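Local coordinates for protein F420-dependent methylenetetrahydromethanopterin dehydrogenase (Methanopyrus kandleri, PDB 1QV9) that catalyses the reversible, coenzyme F420-dependent reduction of methenyl-tetrahydromethanopterin to methylene-tetrahydromethanopterin in methanogenesis from carbon dioxide, at residues N186-R191 with K202-L207; A123-R128 with I139-L144. All coordinates share one frame; numbering follows the deposited sequence.

Interaction 1: residues N186-R191 with K202-L207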
loop_
_atom_site.group_PDB
_atom_site.type_symbol
_atom_site.label_atom_id
_atom_site.label_comp_id
_atom_site.label_asym_id
_atom_site.label_seq_id
_atom_site.Cartn_x
_atom_site.Cartn_y
_atom_site.Cartn_z
ATOM N N ASN A 186 -10.484 -13.103 21.236
ATOM C CA ASN A 186 -9.712 -13.445 22.421
ATOM C C ASN A 186 -9.088 -14.821 22.439
ATOM O O ASN A 186 -8.171 -15.074 23.212
ATOM C CB ASN A 186 -10.531 -13.208 23.691
ATOM C CG ASN A 186 -10.671 -11.707 24.014
ATOM O OD1 ASN A 186 -9.874 -10.876 23.532
ATOM N ND2 ASN A 186 -11.673 -11.359 24.837
ATOM N N THR A 187 -9.578 -15.725 21.595
ATOM C CA THR A 187 -8.995 -17.056 21.497
ATOM C C THR A 187 -7.515 -16.920 21.197
ATOM O O THR A 187 -6.680 -17.729 21.641
ATOM C CB THR A 187 -9.680 -17.820 20.321
ATOM O OG1 THR A 187 -11.074 -17.874 20.569
ATOM C CG2 THR A 187 -9.142 -19.245 20.184
ATOM N N LEU A 188 -7.164 -15.880 20.437
ATOM C CA LEU A 188 -5.777 -15.737 20.014
ATOM C C LEU A 188 -4.786 -15.448 21.154
ATOM O O LEU A 188 -3.600 -15.762 21.039
ATOM C CB LEU A 188 -5.653 -14.632 18.953
ATOM C CG LEU A 188 -6.515 -14.814 17.707
ATOM C CD1 LEU A 188 -5.956 -13.895 16.621
ATOM C CD2 LEU A 188 -6.563 -16.251 17.266
ATOM N N LEU A 189 -5.300 -14.907 22.242
ATOM C CA LEU A 189 -4.463 -14.533 23.386
ATOM C C LEU A 189 -3.688 -15.697 23.964
ATOM O O LEU A 189 -2.582 -15.503 24.493
ATOM C CB LEU A 189 -5.347 -13.902 24.455
ATOM C CG LEU A 189 -5.855 -12.496 24.103
ATOM C CD1 LEU A 189 -7.009 -12.124 25.034
ATOM C CD2 LEU A 189 -4.730 -11.456 24.172
ATOM N N GLU A 190 -4.236 -16.908 23.868
ATOM C CA GLU A 190 -3.540 -18.071 24.420
ATOM C C GLU A 190 -2.985 -19.076 23.414
ATOM O O GLU A 190 -2.651 -20.212 23.762
ATOM C CB GLU A 190 -4.475 -18.781 25.403
ATOM C CG GLU A 190 -4.723 -17.949 26.639
ATOM C CD GLU A 190 -5.765 -18.572 27.545
ATOM O OE1 GLU A 190 -5.547 -18.553 28.773
ATOM O OE2 GLU A 190 -6.792 -19.066 27.043
ATOM N N ARG A 191 -2.889 -18.668 22.157
ATOM C CA ARG A 191 -2.346 -19.542 21.137
ATOM C C ARG A 191 -0.840 -19.244 21.095
ATOM O O ARG A 191 -0.398 -18.165 21.479
ATOM C CB ARG A 191 -2.979 -19.212 19.780
ATOM C CG ARG A 191 -4.515 -19.363 19.710
ATOM C CD ARG A 191 -4.932 -20.821 19.720
ATOM N NE ARG A 191 -4.233 -21.572 18.689
ATOM C CZ ARG A 191 -4.228 -22.895 18.627
ATOM N NH1 ARG A 191 -4.900 -23.596 19.544
ATOM N NH2 ARG A 191 -3.526 -23.519 17.685
ATOM N N LYS A 202 -2.529 -7.376 15.531
ATOM C CA LYS A 202 -3.184 -7.102 14.244
ATOM C C LYS A 202 -4.176 -8.220 13.911
ATOM O O LYS A 202 -5.219 -7.987 13.328
ATOM C CB LYS A 202 -2.136 -6.979 13.124
ATOM C CG LYS A 202 -1.326 -5.716 13.258
ATOM C CD LYS A 202 -0.163 -5.667 12.240
ATOM C CE LYS A 202 0.725 -4.428 12.389
ATOM N NZ LYS A 202 0.103 -3.179 11.891
ATOM N N ALA A 203 -3.804 -9.475 14.192
ATOM C CA ALA A 203 -4.692 -10.618 13.948
ATOM C C ALA A 203 -5.969 -10.504 14.804
ATOM O O ALA A 203 -7.041 -10.793 14.338
ATOM C CB ALA A 203 -3.939 -11.942 14.241
HETATM N N MSE A 204 -5.815 -10.039 16.047
HETATM C CA MSE A 204 -6.971 -9.845 16.912
HETATM C C MSE A 204 -7.852 -8.754 16.331
HETATM O O MSE A 204 -9.066 -8.930 16.284
HETATM C CB MSE A 204 -6.517 -9.466 18.323
HETATM C CG MSE A 204 -5.813 -10.657 18.987
HETATM SE SE MSE A 204 -4.999 -10.133 20.708
HETATM C CE MSE A 204 -6.509 -9.294 21.457
ATOM N N ALA A 205 -7.262 -7.640 15.894
ATOM C CA ALA A 205 -8.059 -6.581 15.260
ATOM C C ALA A 205 -8.796 -7.163 14.039
ATOM O O ALA A 205 -9.942 -6.835 13.771
ATOM C CB ALA A 205 -7.183 -5.429 14.812
ATOM N N ALA A 206 -8.132 -7.995 13.236
ATOM C CA ALA A 206 -8.825 -8.568 12.113
ATOM C C ALA A 206 -10.046 -9.419 12.507
ATOM O O ALA A 206 -11.060 -9.367 11.844
ATOM C CB ALA A 206 -7.821 -9.434 11.257
ATOM N N LEU A 207 -9.937 -10.215 13.560
ATOM C CA LEU A 207 -11.021 -11.084 13.967
ATOM C C LEU A 207 -12.132 -10.246 14.587
ATOM O O LEU A 207 -13.296 -10.611 14.431
ATOM C CB LEU A 207 -10.574 -12.136 14.995
ATOM C CG LEU A 207 -9.586 -13.176 14.461
ATOM C CD1 LEU A 207 -9.467 -14.308 15.500
ATOM C CD2 LEU A 207 -10.132 -13.801 13.147
#
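Leu188 is the bump of this contact, pushing its CD1 methyl into a hollow on helix 197-223 walled by Ala203 CB, Met204 CG and Leu207 CD1, with the Met204 backbone N at its bottom. Ala203 CB lies 3.7 Å from Leu188 CD1, and the alanine's short side chain lets Leu188 CD1 come within 3.9 Å of the backbone N of Met204. Leu207 reaches back tip to tip, Leu207 CD1 lying 3.7 Å from Leu188 CD1 and close to CG and CD2 of the same leucine. The third wall is the selenomethionine Met204, whose CG packs at 4.0 Å from Leu188 CB. Farther out, its chain bends at the last torsion (chi3 50°), and the Leu189 and Met204 side chains cross at about a right angle, with Leu189 CD2 3.7 Å from Met204 SE. No hydrogen bond crosses this seam. Cutting Leu188 back to an alanine removes CG and both methyls, which would probably leave a gap between Ala203 and Leu207 and the Leu207 CD1 methyl without its mate. The contact joins the loop after strand 180-183, outermost in this chain's parallel sheet, to the long helix 197-223; Leu207 also touches Val153 of helix 153-169, while Ser236 of a second subunit packs on Met204.

Interaction 2: residues A123-R128 with I139-L144; sequences AMLGAR and IYNADL
Tyr140 and Ala123 share the one hydrogen bond between the loop 123-128 and the helix 139-144: the phenol OH of Tyr140 donates to Ala123 O at 2.7 Å. The hydroxyl approaches from above the carbonyl plane, 60° out of it, with a C=O...OH angle of 113°, whereas Ala123 O lies at the edge of the Tyr140 ring, near its plane. With CG anti to the backbone N (chi1 178°), the tyrosine projects from its helix far enough to meet the loop backbone. Ala123 CB lies 3.5 Å from Tyr140 OH. The loop links strand 115-119 of the parallel sheet to helix 134-150, and beyond Leu125 it makes two successive inverse gamma turns, centred on Gly126 and Ala127. The CH-pi contact uses Leu125 CB, which stands over the ring centre, 3.7 Å from the centroid of Tyr140 and nearly on the ring normal. The CD2 methyl of Leu125 continues the apolar packing at 4.0 Å from Tyr140 CD2. Around this pair, the ring of His238 on helix 227-257 meets that of Tyr140, Val213 of helix 197-223 touches the tyrosine, and Met124 O accepts a hydrogen bond from Ser217 OG.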
loop_
_atom_site.group_PDB
_atom_site.type_symbol
_atom_site.label_atom_id
_atom_site.label_comp_id
_atom_site.label_asym_id
_atom_site.label_seq_id
_atom_site.Cartn_x
_atom_site.Cartn_y
_atom_site.Cartn_z
ATOM N N ALA A 123 -18.360 -14.546 9.522
ATOM C CA ALA A 123 -19.533 -13.691 9.355
ATOM C C ALA A 123 -20.396 -13.839 8.119
ATOM O O ALA A 123 -19.907 -14.042 7.023
ATOM C CB ALA A 123 -19.057 -12.237 9.448
HETATM N N MSE A 124 -21.709 -13.758 8.298
HETATM C CA MSE A 124 -22.625 -13.840 7.161
HETATM C C MSE A 124 -22.333 -12.668 6.215
HETATM O O MSE A 124 -22.067 -11.542 6.647
HETATM C CB MSE A 124 -24.075 -13.761 7.646
HETATM C CG MSE A 124 -25.103 -13.964 6.548
HETATM SE SE MSE A 124 -26.889 -13.620 7.228
HETATM C CE MSE A 124 -27.077 -11.789 6.651
ATOM N N LEU A 125 -22.382 -12.936 4.917
ATOM C CA LEU A 125 -22.104 -11.909 3.933
ATOM C C LEU A 125 -23.313 -11.005 3.628
ATOM O O LEU A 125 -24.424 -11.254 4.140
ATOM C CB LEU A 125 -21.505 -12.510 2.671
ATOM C CG LEU A 125 -22.088 -13.734 1.999
ATOM C CD1 LEU A 125 -23.526 -13.520 1.606
ATOM C CD2 LEU A 125 -21.209 -14.045 0.782
ATOM N N GLY A 126 -23.087 -9.971 2.810
ATOM C CA GLY A 126 -24.149 -8.993 2.493
ATOM C C GLY A 126 -25.047 -9.509 1.390
ATOM O O GLY A 126 -25.050 -8.983 0.266
ATOM N N ALA A 127 -25.865 -10.492 1.752
ATOM C CA ALA A 127 -26.697 -11.209 0.808
ATOM C C ALA A 127 -27.978 -10.556 0.286
ATOM O O ALA A 127 -29.071 -11.101 0.466
ATOM C CB ALA A 127 -27.005 -12.604 1.377
ATOM N N ARG A 128 -27.825 -9.394 -0.335
ATOM C CA ARG A 128 -28.951 -8.720 -0.986
ATOM C C ARG A 128 -28.695 -8.842 -2.478
ATOM O O ARG A 128 -27.572 -8.601 -2.947
ATOM C CB ARG A 128 -29.012 -7.249 -0.612
ATOM C CG ARG A 128 -29.587 -6.999 0.772
ATOM C CD ARG A 128 -31.111 -7.253 0.764
ATOM N NE ARG A 128 -31.750 -6.651 1.932
ATOM C CZ ARG A 128 -33.070 -6.584 2.084
ATOM N NH1 ARG A 128 -33.588 -6.015 3.167
ATOM N NH2 ARG A 128 -33.860 -7.091 1.148
ATOM N N ILE A 139 -15.322 -13.033 -3.899
ATOM C CA ILE A 139 -14.357 -12.068 -3.381
ATOM C C ILE A 139 -14.465 -12.010 -1.861
ATOM O O ILE A 139 -13.475 -12.009 -1.144
ATOM C CB ILE A 139 -14.590 -10.682 -3.992
ATOM C CG1 ILE A 139 -14.247 -10.769 -5.485
ATOM C CG2 ILE A 139 -13.784 -9.615 -3.254
ATOM C CD1 ILE A 139 -14.524 -9.478 -6.235
ATOM N N TYR A 140 -15.688 -11.961 -1.337
ATOM C CA TYR A 140 -15.843 -11.935 0.110
ATOM C C TYR A 140 -15.279 -13.193 0.757
ATOM O O TYR A 140 -14.592 -13.105 1.771
ATOM C CB TYR A 140 -17.353 -11.835 0.457
ATOM C CG TYR A 140 -17.661 -11.844 1.933
ATOM C CD1 TYR A 140 -17.767 -10.646 2.624
ATOM C CD2 TYR A 140 -17.842 -13.050 2.628
ATOM C CE1 TYR A 140 -18.071 -10.632 4.015
ATOM C CE2 TYR A 140 -18.127 -13.053 4.012
ATOM C CZ TYR A 140 -18.249 -11.837 4.683
ATOM O OH TYR A 140 -18.577 -11.854 6.033
ATOM N N ASN A 141 -15.616 -14.341 0.176
ATOM C CA ASN A 141 -15.092 -15.589 0.736
ATOM C C ASN A 141 -13.566 -15.622 0.671
ATOM O O ASN A 141 -12.947 -16.215 1.564
ATOM C CB ASN A 141 -15.710 -16.795 0.076
ATOM C CG ASN A 141 -17.049 -17.098 0.686
ATOM O OD1 ASN A 141 -18.093 -16.685 0.179
ATOM N ND2 ASN A 141 -17.021 -17.772 1.829
ATOM N N ALA A 142 -12.972 -15.039 -0.362
ATOM C CA ALA A 142 -11.491 -14.987 -0.429
ATOM C C ALA A 142 -10.951 -14.174 0.745
ATOM O O ALA A 142 -9.976 -14.550 1.380
ATOM C CB ALA A 142 -11.032 -14.348 -1.766
ATOM N N ASP A 143 -11.584 -13.032 1.052
ATOM C CA ASP A 143 -11.128 -12.227 2.150
ATOM C C ASP A 143 -11.331 -12.939 3.482
ATOM O O ASP A 143 -10.423 -12.907 4.342
ATOM C CB ASP A 143 -11.854 -10.873 2.152
ATOM C CG ASP A 143 -11.315 -9.930 1.086
ATOM O OD1 ASP A 143 -10.128 -10.062 0.675
ATOM O OD2 ASP A 143 -12.078 -9.033 0.652
ATOM N N LEU A 144 -12.501 -13.551 3.666
ATOM C CA LEU A 144 -12.768 -14.270 4.912
ATOM C C LEU A 144 -11.789 -15.438 5.084
ATOM O O LEU A 144 -11.279 -15.646 6.188
ATOM C CB LEU A 144 -14.229 -14.726 4.913
ATOM C CG LEU A 144 -14.628 -15.628 6.076
ATOM C CD1 LEU A 144 -14.422 -14.930 7.411
ATOM C CD2 LEU A 144 -16.128 -16.017 5.909
#

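Overall arrangement
Both contacts are largely buried, and in each a loop that follows a strand of the parallel sheet packs on a helix later in the chain. Their centres lie 20 Å apart and their nearest atoms about 7 Å, without touching. Interaction 1 uses helix 197-223 itself; interaction 2 uses helix 134-150, but its residues also touch helix 197-223, so that long helix borders both. The chemistry differs: interaction 1 is held by apolar packing, with no hydrogen bond across it, whereas interaction 2 adds a hydrogen bond and a CH-pi contact. Each lies near at least one other subunit of the hexamer, and in interaction 1 Asn186 ND2 is hydrogen-bonded to Glu219 of a second subunit.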